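Local atomic coordinates of prephenate dehydratase (Arthrobacter aurescens, PDB entry 3MWB), a protein that probably catalyses the conversion of prephenate to phenylpyruvate in phenylalanine biosynthesis, and binds L-phenylalanine in pockets formed by its ACT domains. Residues N41-R46 and A55-E60; A69-I74 and L230-S235; V204-P209 and A265-I270; R236-G239 and Y245-S248. One frame throughout, in Å; residues are numbered along the deposited sequence.

Interaction 1 of 4, residues N41-R46 and A55-E60; sequences NTALER and AMVPIE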
loop_
_atom_site.group_PDB
_atom_site.type_symbol
_atom_site.label_atom_id
_atom_site.label_comp_id
_atom_site.label_asym_id
_atom_site.label_seq_id
_atom_site.Cartn_x
_atom_site.Cartn_y
_atom_site.Cartn_z
ATOM N N ASN A 41 -15.882 6.476 33.814
ATOM C CA ASN A 41 -16.358 5.104 33.888
ATOM C C ASN A 41 -17.699 5.012 34.610
ATOM O O ASN A 41 -18.610 4.364 34.117
ATOM C CB ASN A 41 -15.357 4.127 34.508
ATOM C CG ASN A 41 -15.740 2.665 34.218
ATOM O OD1 ASN A 41 -15.812 2.246 33.044
ATOM N ND2 ASN A 41 -16.032 1.899 35.272
ATOM N N THR A 42 -17.815 5.690 35.752
ATOM C CA THR A 42 -19.060 5.727 36.522
ATOM C C THR A 42 -20.209 6.284 35.691
ATOM O O THR A 42 -21.333 5.763 35.760
ATOM C CB THR A 42 -18.885 6.520 37.832
ATOM O OG1 THR A 42 -17.933 5.834 38.656
ATOM C CG2 THR A 42 -20.202 6.599 38.609
ATOM N N ALA A 43 -19.932 7.322 34.896
ATOM C CA ALA A 43 -20.959 7.880 33.998
ATOM C C ALA A 43 -21.463 6.816 33.029
ATOM O O ALA A 43 -22.684 6.648 32.834
ATOM C CB ALA A 43 -20.426 9.112 33.219
ATOM N N LEU A 44 -20.526 6.107 32.404
ATOM C CA LEU A 44 -20.871 5.103 31.392
ATOM C C LEU A 44 -21.497 3.853 32.003
ATOM O O LEU A 44 -22.395 3.237 31.414
ATOM C CB LEU A 44 -19.640 4.743 30.551
ATOM C CG LEU A 44 -19.072 5.885 29.676
ATOM C CD1 LEU A 44 -17.764 5.466 29.002
ATOM C CD2 LEU A 44 -20.045 6.346 28.603
ATOM N N GLU A 45 -21.007 3.487 33.180
ATOM C CA GLU A 45 -21.506 2.355 33.929
ATOM C C GLU A 45 -23.016 2.474 34.094
ATOM O O GLU A 45 -23.747 1.510 33.866
ATOM C CB GLU A 45 -20.886 2.414 35.303
ATOM C CG GLU A 45 -20.547 1.138 35.921
ATOM C CD GLU A 45 -19.665 1.375 37.125
ATOM O OE1 GLU A 45 -20.173 1.253 38.263
ATOM O OE2 GLU A 45 -18.473 1.723 36.925
ATOM N N ARG A 46 -23.480 3.663 34.474
ATOM C CA ARG A 46 -24.910 3.868 34.704
ATOM C C ARG A 46 -25.710 3.609 33.423
ATOM O O ARG A 46 -26.778 2.988 33.466
ATOM C CB ARG A 46 -25.199 5.265 35.293
ATOM N N ALA A 55 -24.789 9.219 28.392
ATOM C CA ALA A 55 -23.771 9.824 29.231
ATOM C C ALA A 55 -22.988 10.834 28.398
ATOM O O ALA A 55 -22.584 10.517 27.289
ATOM C CB ALA A 55 -22.832 8.755 29.759
HETATM N N MSE A 56 -22.792 12.037 28.934
HETATM C CA MSE A 56 -22.059 13.090 28.252
HETATM C C MSE A 56 -20.626 13.156 28.780
HETATM O O MSE A 56 -20.395 13.513 29.943
HETATM C CB MSE A 56 -22.748 14.443 28.433
HETATM C CG MSE A 56 -22.109 15.579 27.616
HETATM SE SE MSE A 56 -22.334 15.349 25.655
HETATM C CE MSE A 56 -24.181 15.895 25.366
ATOM N N VAL A 57 -19.673 12.815 27.916
ATOM C CA VAL A 57 -18.281 12.715 28.328
ATOM C C VAL A 57 -17.369 13.419 27.337
ATOM O O VAL A 57 -17.672 13.451 26.141
ATOM C CB VAL A 57 -17.856 11.234 28.539
ATOM C CG1 VAL A 57 -18.661 10.598 29.690
ATOM C CG2 VAL A 57 -18.017 10.404 27.247
ATOM N N PRO A 58 -16.243 13.986 27.822
ATOM C CA PRO A 58 -15.350 14.697 26.910
ATOM C C PRO A 58 -14.494 13.720 26.116
ATOM O O PRO A 58 -14.179 12.626 26.604
ATOM C CB PRO A 58 -14.466 15.508 27.856
ATOM C CG PRO A 58 -14.366 14.669 29.100
ATOM C CD PRO A 58 -15.666 13.868 29.184
ATOM N N ILE A 59 -14.105 14.116 24.908
ATOM C CA ILE A 59 -13.249 13.265 24.081
ATOM C C ILE A 59 -12.059 13.995 23.476
ATOM O O ILE A 59 -11.141 13.348 22.983
ATOM C CB ILE A 59 -14.042 12.500 22.973
ATOM C CG1 ILE A 59 -13.161 11.355 22.419
ATOM C CG2 ILE A 59 -14.553 13.486 21.899
ATOM C CD1 ILE A 59 -13.829 10.295 21.553
ATOM N N GLU A 60 -12.072 15.328 23.511
ATOM C CA GLU A 60 -10.915 16.128 23.089
ATOM C C GLU A 60 -10.910 17.515 23.760
ATOM O O GLU A 60 -11.936 18.192 23.811
ATOM C CB GLU A 60 -10.863 16.263 21.554
ATOM C CG GLU A 60 -9.670 17.059 21.010
ATOM C CD GLU A 60 -8.388 16.234 20.748
ATOM O OE1 GLU A 60 -8.419 14.987 20.861
ATOM O OE2 GLU A 60 -7.334 16.844 20.403
#
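Apolar methyl contacts join residues 41-46 to residues 55-60, and Ala-43 stands at their middle. Its CB lies 4.2 Å from Ala-55 CB and also 4.2 Å from Val-57 CG1, so one small knob rests against two side chains that project from the same face of the strand. Alanine suits both Ala-43 and Ala-55, because with nothing beyond CB the two backbones can come as near as 5.9 Å between the CA atoms of Ala-43 and Ala-55. Leu-44 works from the flank instead. With CG anti to its carbonyl carbon (chi1 -65°), its end comes nearer the strand than CB does, and CD2 touches Ala-55 CB at 3.9 Å. Beta-branched Val-57 favours the extended backbone and offers a methyl to the helix without a long reach.

Helix 40-48 runs nearly antiparallel to strand 54-60, at 154° and 8.2 Å between the axes of the two segments. It is the connection of a beta-alpha-beta crossover, leading from strand 33-37 to strand 54-60 past strand 8-12, which lies between them in the mixed sheet. Such crossovers build the lobes of the periplasmic-binding-protein-like dehydratase fold.

Contact with the backbone is of a different kind: Ala-55 CB packs 3.7 Å from Ala-43 O, a carbonyl that is hydrogen-bonded to Thr-10 OG1 on strand 8-12. No hydrogen bond links the two segments themselves. On a side of the helix turned from the strand, Glu-45 forms a salt bridge with Arg-119 of the second subunit.

Interaction 2 of 4, residues A69-I74 and L230-S235; sequences ATLDAI and LSRIES. With PHE (phenylalanine), chain C; PHE (phenylalanine), chain D.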
loop_
_atom_site.group_PDB
_atom_site.type_symbol
_atom_site.label_atom_id
_atom_site.label_comp_id
_atom_site.label_asym_id
_atom_site.label_seq_id
_atom_site.Cartn_x
_atom_site.Cartn_y
_atom_site.Cartn_z
ATOM N N ALA A 69 -9.580 8.709 29.932
ATOM C CA ALA A 69 -10.589 7.842 30.534
ATOM C C ALA A 69 -11.660 7.459 29.503
ATOM O O ALA A 69 -12.064 6.302 29.423
ATOM C CB ALA A 69 -11.229 8.495 31.751
ATOM N N THR A 70 -12.117 8.434 28.729
ATOM C CA THR A 70 -13.172 8.211 27.752
ATOM C C THR A 70 -12.740 7.224 26.669
ATOM O O THR A 70 -13.465 6.294 26.351
ATOM C CB THR A 70 -13.600 9.526 27.093
ATOM O OG1 THR A 70 -14.282 10.334 28.059
ATOM C CG2 THR A 70 -14.510 9.252 25.905
ATOM N N LEU A 71 -11.542 7.432 26.137
ATOM C CA LEU A 71 -11.001 6.623 25.056
ATOM C C LEU A 71 -10.822 5.180 25.495
ATOM O O LEU A 71 -11.072 4.266 24.724
ATOM C CB LEU A 71 -9.666 7.202 24.575
ATOM C CG LEU A 71 -9.717 8.617 23.996
ATOM C CD1 LEU A 71 -8.297 9.077 23.661
ATOM C CD2 LEU A 71 -10.605 8.648 22.759
ATOM N N ASP A 72 -10.421 4.971 26.744
ATOM C CA ASP A 72 -10.239 3.604 27.233
ATOM C C ASP A 72 -11.592 2.967 27.545
ATOM O O ASP A 72 -11.820 1.784 27.242
ATOM C CB ASP A 72 -9.296 3.594 28.442
ATOM C CG ASP A 72 -7.849 3.861 28.046
ATOM O OD1 ASP A 72 -7.550 3.816 26.829
ATOM O OD2 ASP A 72 -7.007 4.095 28.942
ATOM N N ALA A 73 -12.497 3.751 28.119
ATOM C CA ALA A 73 -13.785 3.198 28.590
ATOM C C ALA A 73 -14.666 2.663 27.450
ATOM O O ALA A 73 -15.301 1.600 27.582
ATOM C CB ALA A 73 -14.535 4.232 29.408
ATOM N N ILE A 74 -14.681 3.384 26.326
ATOM C CA ILE A 74 -15.542 3.026 25.192
ATOM C C ILE A 74 -14.940 1.926 24.322
ATOM O O ILE A 74 -15.565 1.475 23.362
ATOM C CB ILE A 74 -15.908 4.262 24.315
ATOM C CG1 ILE A 74 -14.664 4.835 23.611
ATOM C CG2 ILE A 74 -16.576 5.334 25.181
ATOM C CD1 ILE A 74 -14.986 5.932 22.589
ATOM N N LEU A 230 -10.597 10.164 7.127
ATOM C CA LEU A 230 -10.557 10.086 8.588
ATOM C C LEU A 230 -10.366 11.449 9.255
ATOM O O LEU A 230 -9.690 12.336 8.706
ATOM C CB LEU A 230 -9.481 9.109 9.064
ATOM C CG LEU A 230 -9.503 7.709 8.452
ATOM C CD1 LEU A 230 -8.287 6.920 8.981
ATOM C CD2 LEU A 230 -10.830 6.958 8.737
ATOM N N SER A 231 -10.941 11.608 10.444
ATOM C CA SER A 231 -10.776 12.852 11.198
ATOM C C SER A 231 -10.088 12.633 12.549
ATOM O O SER A 231 -9.724 13.602 13.228
ATOM C CB SER A 231 -12.129 13.531 11.393
ATOM O OG SER A 231 -12.988 12.658 12.102
ATOM N N ARG A 232 -9.937 11.363 12.957
ATOM C CA ARG A 232 -9.258 11.048 14.205
ATOM C C ARG A 232 -8.703 9.644 14.189
ATOM O O ARG A 232 -9.378 8.702 13.776
ATOM C CB ARG A 232 -10.180 11.221 15.420
ATOM C CG ARG A 232 -9.452 11.096 16.788
ATOM C CD ARG A 232 -10.429 11.274 17.961
ATOM N NE ARG A 232 -11.455 10.237 17.876
ATOM C CZ ARG A 232 -11.366 9.040 18.446
ATOM N NH1 ARG A 232 -10.312 8.732 19.196
ATOM N NH2 ARG A 232 -12.329 8.146 18.261
ATOM N N ILE A 233 -7.439 9.519 14.593
ATOM C CA ILE A 233 -6.896 8.204 14.974
ATOM C C ILE A 233 -6.015 8.314 16.224
ATOM O O ILE A 233 -5.259 9.280 16.371
ATOM C CB ILE A 233 -6.114 7.545 13.844
ATOM C CG1 ILE A 233 -5.462 6.240 14.350
ATOM C CG2 ILE A 233 -5.085 8.528 13.258
ATOM C CD1 ILE A 233 -4.715 5.526 13.343
ATOM N N GLU A 234 -6.157 7.343 17.131
ATOM C CA GLU A 234 -5.329 7.241 18.325
ATOM C C GLU A 234 -5.084 5.760 18.654
ATOM O O GLU A 234 -6.017 4.958 18.773
ATOM C CB GLU A 234 -5.964 7.970 19.530
ATOM C CG GLU A 234 -6.581 9.333 19.188
ATOM C CD GLU A 234 -7.174 10.072 20.372
ATOM O OE1 GLU A 234 -6.423 10.383 21.324
ATOM O OE2 GLU A 234 -8.387 10.369 20.339
ATOM N N SER A 235 -3.815 5.394 18.767
ATOM C CA SER A 235 -3.455 4.101 19.314
ATOM C C SER A 235 -3.418 4.149 20.851
ATOM O O SER A 235 -3.075 5.169 21.457
ATOM C CB SER A 235 -2.113 3.646 18.739
ATOM O OG SER A 235 -1.095 4.576 19.082
HETATM N N PHE C . -8.178 12.652 6.544
HETATM C CA PHE C . -6.822 12.093 6.176
HETATM C C PHE C . -6.907 10.595 5.935
HETATM O O PHE C . -5.859 9.916 5.761
HETATM C CB PHE C . -5.739 12.418 7.246
HETATM C CG PHE C . -6.135 12.069 8.675
HETATM C CD1 PHE C . -6.139 10.732 9.121
HETATM C CD2 PHE C . -6.488 13.091 9.580
HETATM C CE1 PHE C . -6.506 10.407 10.427
HETATM C CE2 PHE C . -6.851 12.783 10.904
HETATM C CZ PHE C . -6.857 11.426 11.329
HETATM O OXT PHE C . -8.029 10.038 5.969
HETATM N N PHE D . 3.305 -1.645 14.942
HETATM C CA PHE D . 2.226 -1.610 13.922
HETATM C C PHE D . 2.552 -0.720 12.723
HETATM O O PHE D . 3.631 -0.144 12.629
HETATM C CB PHE D . 0.871 -1.238 14.557
HETATM C CG PHE D . 0.852 0.087 15.301
HETATM C CD1 PHE D . 0.783 1.303 14.609
HETATM C CD2 PHE D . 0.842 0.113 16.696
HETATM C CE1 PHE D . 0.725 2.523 15.290
HETATM C CE2 PHE D . 0.773 1.347 17.398
HETATM C CZ PHE D . 0.734 2.541 16.690
HETATM O OXT PHE D . 1.743 -0.550 11.801
#
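Where helix 67-73 of the dehydratase part meets the sheet of the ACT domain, Leu-71 sets its forked end against Arg-232 and Glu-234. A chi1 of -62° turns its CG toward the strand, beside the backbone N: CD1 comes to 3.3 Å from Glu-234 OE1, and CD2 to 3.6 Å from Arg-232 NH1. The leucine crosses the glutamate at about a right angle and passes the arginine in the opposite direction. These charged groups can be buried beside a leucine because they pair with each other. NH1 of Arg-232 donates to Glu-234 OE2 at 2.8 Å, close to the guanidinium plane, but met on the anti side of OE2 and tilted 28° out of the carboxylate plane, while NE has a second carboxylate in Asp-250. Glu-234 of the second subunit brings its carboxylate close to this one, which may favour protonation of one of the two.

Before Arg-232, beyond the corner at Ser-231, the backbone of Leu-230 holds one bound phenylalanine twice, N to OXT (2.8 Å) and O to the ligand N (2.7 Å). Asp-211 of the second subunit also binds that ligand, as is typical of the phenylalanine site formed between paired ACT domains.

Interaction 3 of 4, residues V204-P209 and A265-I270; sequences VVVPLP and AGLHRI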
loop_
_atom_site.group_PDB
_atom_site.type_symbol
_atom_site.label_atom_id
_atom_site.label_comp_id
_atom_site.label_asym_id
_atom_site.label_seq_id
_atom_site.Cartn_x
_atom_site.Cartn_y
_atom_site.Cartn_z
ATOM N N VAL A 204 -15.151 3.790 15.292
ATOM C CA VAL A 204 -14.852 2.388 15.557
ATOM C C VAL A 204 -13.631 2.228 16.462
ATOM O O VAL A 204 -12.772 3.109 16.542
ATOM C CB VAL A 204 -14.579 1.579 14.266
ATOM C CG1 VAL A 204 -15.829 1.418 13.463
ATOM C CG2 VAL A 204 -13.428 2.208 13.425
ATOM N N VAL A 205 -13.558 1.083 17.136
ATOM C CA VAL A 205 -12.361 0.740 17.882
ATOM C C VAL A 205 -11.863 -0.567 17.320
ATOM O O VAL A 205 -12.605 -1.557 17.314
ATOM C CB VAL A 205 -12.633 0.613 19.412
ATOM C CG1 VAL A 205 -11.399 -0.040 20.128
ATOM C CG2 VAL A 205 -12.973 1.977 20.007
ATOM N N VAL A 206 -10.631 -0.567 16.812
ATOM C CA VAL A 206 -10.075 -1.746 16.130
ATOM C C VAL A 206 -8.889 -2.306 16.913
ATOM O O VAL A 206 -7.836 -1.659 17.014
ATOM C CB VAL A 206 -9.660 -1.440 14.650
ATOM C CG1 VAL A 206 -9.271 -2.722 13.893
ATOM C CG2 VAL A 206 -10.789 -0.653 13.920
ATOM N N PRO A 207 -9.067 -3.516 17.474
ATOM C CA PRO A 207 -7.989 -4.232 18.139
ATOM C C PRO A 207 -6.964 -4.686 17.107
ATOM O O PRO A 207 -7.326 -5.169 16.032
ATOM C CB PRO A 207 -8.695 -5.452 18.757
ATOM C CG PRO A 207 -10.146 -5.073 18.823
ATOM C CD PRO A 207 -10.361 -4.208 17.608
ATOM N N LEU A 208 -5.692 -4.512 17.425
ATOM C CA LEU A 208 -4.625 -5.034 16.599
ATOM C C LEU A 208 -4.440 -6.534 16.854
ATOM O O LEU A 208 -4.160 -6.941 17.985
ATOM C CB LEU A 208 -3.334 -4.264 16.887
ATOM C CG LEU A 208 -2.113 -4.536 16.024
ATOM C CD1 LEU A 208 -2.339 -4.115 14.573
ATOM C CD2 LEU A 208 -0.940 -3.812 16.608
ATOM N N PRO A 209 -4.569 -7.371 15.803
ATOM C CA PRO A 209 -4.391 -8.812 15.999
ATOM C C PRO A 209 -2.932 -9.226 16.123
ATOM O O PRO A 209 -2.620 -10.144 16.878
ATOM C CB PRO A 209 -4.991 -9.423 14.726
ATOM C CG PRO A 209 -5.756 -8.305 14.062
ATOM C CD PRO A 209 -5.032 -7.056 14.441
ATOM N N ALA A 265 -16.855 -3.990 6.864
ATOM C CA ALA A 265 -16.668 -5.431 6.610
ATOM C C ALA A 265 -15.190 -5.786 6.499
ATOM O O ALA A 265 -14.751 -6.810 7.037
ATOM C CB ALA A 265 -17.427 -5.880 5.378
ATOM N N GLY A 266 -14.429 -4.932 5.833
ATOM C CA GLY A 266 -12.963 -5.136 5.675
ATOM C C GLY A 266 -12.252 -5.153 7.013
ATOM O O GLY A 266 -11.318 -5.935 7.230
ATOM N N LEU A 267 -12.707 -4.275 7.910
ATOM C CA LEU A 267 -12.154 -4.146 9.259
ATOM C C LEU A 267 -12.431 -5.403 10.064
ATOM O O LEU A 267 -11.552 -5.904 10.733
ATOM C CB LEU A 267 -12.749 -2.916 9.980
ATOM C CG LEU A 267 -12.304 -1.519 9.549
ATOM C CD1 LEU A 267 -13.057 -0.471 10.346
ATOM C CD2 LEU A 267 -10.800 -1.323 9.719
ATOM N N HIS A 268 -13.664 -5.892 10.005
ATOM C CA HIS A 268 -14.058 -7.090 10.737
ATOM C C HIS A 268 -13.235 -8.304 10.263
ATOM O O HIS A 268 -12.788 -9.114 11.090
ATOM C CB HIS A 268 -15.562 -7.335 10.588
ATOM C CG HIS A 268 -16.071 -8.491 11.386
ATOM N ND1 HIS A 268 -16.777 -8.331 12.563
ATOM C CD2 HIS A 268 -16.024 -9.824 11.156
ATOM C CE1 HIS A 268 -17.112 -9.514 13.038
ATOM N NE2 HIS A 268 -16.670 -10.438 12.203
ATOM N N ARG A 269 -13.020 -8.423 8.948
ATOM C CA ARG A 269 -12.221 -9.533 8.422
ATOM C C ARG A 269 -10.811 -9.552 9.034
ATOM O O ARG A 269 -10.344 -10.607 9.459
ATOM C CB ARG A 269 -12.213 -9.548 6.880
ATOM C CG ARG A 269 -13.583 -9.917 6.279
ATOM C CD ARG A 269 -13.584 -10.102 4.757
ATOM N NE ARG A 269 -13.020 -8.982 3.991
ATOM C CZ ARG A 269 -13.724 -7.978 3.476
ATOM N NH1 ARG A 269 -15.042 -7.908 3.666
ATOM N NH2 ARG A 269 -13.110 -7.039 2.767
ATOM N N ILE A 270 -10.162 -8.397 9.111
ATOM C CA ILE A 270 -8.799 -8.284 9.695
ATOM C C ILE A 270 -8.817 -8.500 11.212
ATOM O O ILE A 270 -7.908 -9.137 11.792
ATOM C CB ILE A 270 -8.187 -6.885 9.451
ATOM C CG1 ILE A 270 -7.930 -6.638 7.963
ATOM C CG2 ILE A 270 -6.865 -6.689 10.246
ATOM C CD1 ILE A 270 -7.736 -5.136 7.652
#
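Val-204 begins the contact by meeting Leu-267 tip to tip, its CG2 4.1 Å from CD1 of the leucine. In Leu-267, chi1 of -73° and chi2 of 178° together hold CD1 out toward the strand. Two residues on, Val-206 returns to the same face and brings its CG2 to 4.2 Å from that same CD1 of Leu-267. Valines fit the strand, while the longer leucine spans the distance from the helix. On the other side of the chain, Leu-208 lines a phenylalanine pocket, so the segment serves both the domain core and the ligand site. Pro-209 closes the walk: its ring lies by the end of the helix, with CG 3.2 Å from Ile-270 O and 4.3 Å from Ile-270 CG2. Because the ring ties the side chain to its own backbone, CG has little reach, and the backbone itself brings it there.

Helix 258-270 thus packs on strand 200-207 in the alpha/beta sandwich of the ACT domain, and Ile-219 and Phe-223 of helix 215-224 press on Leu-267 as well. No hydrogen bond crosses between the two segments. The hold is mainly hydrophobic, from valine, leucine, isoleucine and proline carbons, with one close approach of a proline carbon to a backbone carbonyl.

Interaction 4 of 4, residues R236-G239 and Y245-S248; sequences RPTG and YFFS. With PHE (phenylalanine), chain D.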
loop_
_atom_site.group_PDB
_atom_site.type_symbol
_atom_site.label_atom_id
_atom_site.label_comp_id
_atom_site.label_asym_id
_atom_site.label_seq_id
_atom_site.Cartn_x
_atom_site.Cartn_y
_atom_site.Cartn_z
ATOM N N ARG A 236 -3.776 3.025 21.469
ATOM C CA ARG A 236 -3.777 2.886 22.918
ATOM C C ARG A 236 -3.281 1.478 23.247
ATOM O O ARG A 236 -3.728 0.523 22.626
ATOM C CB ARG A 236 -5.190 3.075 23.496
ATOM C CG ARG A 236 -5.893 4.407 23.140
ATOM C CD ARG A 236 -5.449 5.594 24.013
ATOM N NE ARG A 236 -5.672 5.368 25.443
ATOM C CZ ARG A 236 -4.702 5.296 26.356
ATOM N NH1 ARG A 236 -3.426 5.445 26.015
ATOM N NH2 ARG A 236 -5.004 5.085 27.623
ATOM N N PRO A 237 -2.335 1.355 24.200
ATOM C CA PRO A 237 -1.901 0.031 24.665
ATOM C C PRO A 237 -3.039 -0.699 25.361
ATOM O O PRO A 237 -3.916 -0.060 25.954
ATOM C CB PRO A 237 -0.809 0.346 25.697
ATOM C CG PRO A 237 -0.987 1.795 26.039
ATOM C CD PRO A 237 -1.559 2.444 24.825
ATOM N N THR A 238 -3.004 -2.026 25.293
ATOM C CA THR A 238 -3.949 -2.865 26.007
ATOM C C THR A 238 -3.403 -4.296 26.078
ATOM O O THR A 238 -2.704 -4.744 25.164
ATOM C CB THR A 238 -5.348 -2.814 25.347
ATOM O OG1 THR A 238 -6.300 -3.464 26.188
ATOM C CG2 THR A 238 -5.346 -3.465 23.948
ATOM N N GLY A 239 -3.704 -5.006 27.163
ATOM C CA GLY A 239 -3.287 -6.408 27.303
ATOM C C GLY A 239 -4.283 -7.425 26.755
ATOM O O GLY A 239 -4.019 -8.629 26.782
ATOM N N TYR A 245 -2.484 -3.530 21.134
ATOM C CA TYR A 245 -3.030 -2.191 20.947
ATOM C C TYR A 245 -4.460 -2.231 20.455
ATOM O O TYR A 245 -4.906 -3.229 19.890
ATOM C CB TYR A 245 -2.207 -1.395 19.915
ATOM C CG TYR A 245 -0.760 -1.194 20.276
ATOM C CD1 TYR A 245 -0.354 -0.099 21.036
ATOM C CD2 TYR A 245 0.212 -2.110 19.858
ATOM C CE1 TYR A 245 0.978 0.081 21.370
ATOM C CE2 TYR A 245 1.548 -1.942 20.187
ATOM C CZ TYR A 245 1.923 -0.845 20.937
ATOM O OH TYR A 245 3.246 -0.690 21.263
ATOM N N PHE A 246 -5.176 -1.127 20.663
ATOM C CA PHE A 246 -6.307 -0.847 19.821
ATOM C C PHE A 246 -6.190 0.536 19.190
ATOM O O PHE A 246 -5.462 1.391 19.683
ATOM C CB PHE A 246 -7.646 -1.049 20.544
ATOM C CG PHE A 246 -7.904 -0.067 21.636
ATOM C CD1 PHE A 246 -8.364 1.219 21.344
ATOM C CD2 PHE A 246 -7.712 -0.430 22.970
ATOM C CE1 PHE A 246 -8.615 2.141 22.354
ATOM C CE2 PHE A 246 -7.960 0.489 24.004
ATOM C CZ PHE A 246 -8.407 1.773 23.698
ATOM N N PHE A 247 -6.888 0.722 18.076
ATOM C CA PHE A 247 -6.949 2.010 17.409
ATOM C C PHE A 247 -8.364 2.576 17.512
ATOM O O PHE A 247 -9.344 1.913 17.166
ATOM C CB PHE A 247 -6.508 1.879 15.959
ATOM C CG PHE A 247 -5.188 1.182 15.802
ATOM C CD1 PHE A 247 -4.011 1.848 16.086
ATOM C CD2 PHE A 247 -5.131 -0.153 15.381
ATOM C CE1 PHE A 247 -2.765 1.191 15.950
ATOM C CE2 PHE A 247 -3.901 -0.813 15.211
ATOM C CZ PHE A 247 -2.714 -0.139 15.520
ATOM N N SER A 248 -8.451 3.789 18.038
ATOM C CA SER A 248 -9.687 4.552 18.138
ATOM C C SER A 248 -9.758 5.492 16.929
ATOM O O SER A 248 -8.840 6.292 16.678
ATOM C CB SER A 248 -9.675 5.349 19.441
ATOM O OG SER A 248 -10.939 5.907 19.752
HETATM N N PHE D . 3.305 -1.645 14.942
HETATM C CA PHE D . 2.226 -1.610 13.922
HETATM C C PHE D . 2.552 -0.720 12.723
HETATM O O PHE D . 3.631 -0.144 12.629
HETATM C CB PHE D . 0.871 -1.238 14.557
HETATM C CG PHE D . 0.852 0.087 15.301
HETATM C CD1 PHE D . 0.783 1.303 14.609
HETATM C CD2 PHE D . 0.842 0.113 16.696
HETATM C CE1 PHE D . 0.725 2.523 15.290
HETATM C CE2 PHE D . 0.773 1.347 17.398
HETATM C CZ PHE D . 0.734 2.541 16.690
HETATM O OXT PHE D . 1.743 -0.550 11.801
#
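Arg-236 and Phe-246 face each other across an antiparallel pair and have the two largest buried areas of this contact, followed by Tyr-245. Two backbone bonds join the first pair, Arg-236 N to Phe-246 O and Phe-246 N to Arg-236 O, each 2.9 Å long, which makes it a hydrogen-bonded pair of the sheet. Above the backbone, Arg-236 CB sits over the face of the Phe-246 ring, 3.8 Å from the centroid and 24° off the normal, a CH-pi contact. The ring gets there because its CG stands between the backbone N and the carbonyl carbon (chi1 68°), turning it across toward the partner strand. Arginine serves well here: its aliphatic stem covers the phenyl face, then the chain bends twice and takes the guanidinium away to a salt bridge with Asp-72 on helix 67-73. Guanidinium and ring are 76° apart, so the two planes are not stacked. Thr-238 adds its CG2 at the edge of the same ring, 4.0 Å from Phe-246 CD2.

Tyr-245 touches the neighbouring strand mainly near its backbone, with CA 3.3 Å from Arg-236 O in a C-H...O contact and CD1 3.9 Å from Pro-237 CA. Its ring offers a flat face to a bound phenylalanine, whose CE2 lies over the centre, while Phe-247 meets the ligand with an edge, CZ 3.6 Å from the ligand CG. This is a beta hairpin of the ACT-domain sheet: Tyr-245 and Phe-247 line the phenylalanine pocket, while Arg-236, Phe-246 and Ser-248 turn to helix 67-73.

Interactions 1 and 2 are 13 Å apart between centres and are joined through strand 54-60, on which helix 67-73 packs; Pro-58 O lies 2.7 Å from Thr-70 OG1, a probable hydrogen bond. Interaction 2 then carries the link into the ACT domain. Its centre is 9 Å from that of interaction 4, and Asp-72 OD2 bridges to Arg-236 NH2 at 2.6 Å. Interactions 3 and 4 sit on neighbouring strands of one sheet, with Val-206 O 2.8 Å from Phe-247 N. Interactions 2 and 4 touch the same bound phenylalanine, and Leu-208 of interaction 3 lines the same pocket. Interaction 1 is about 24 Å from interaction 3 between centres.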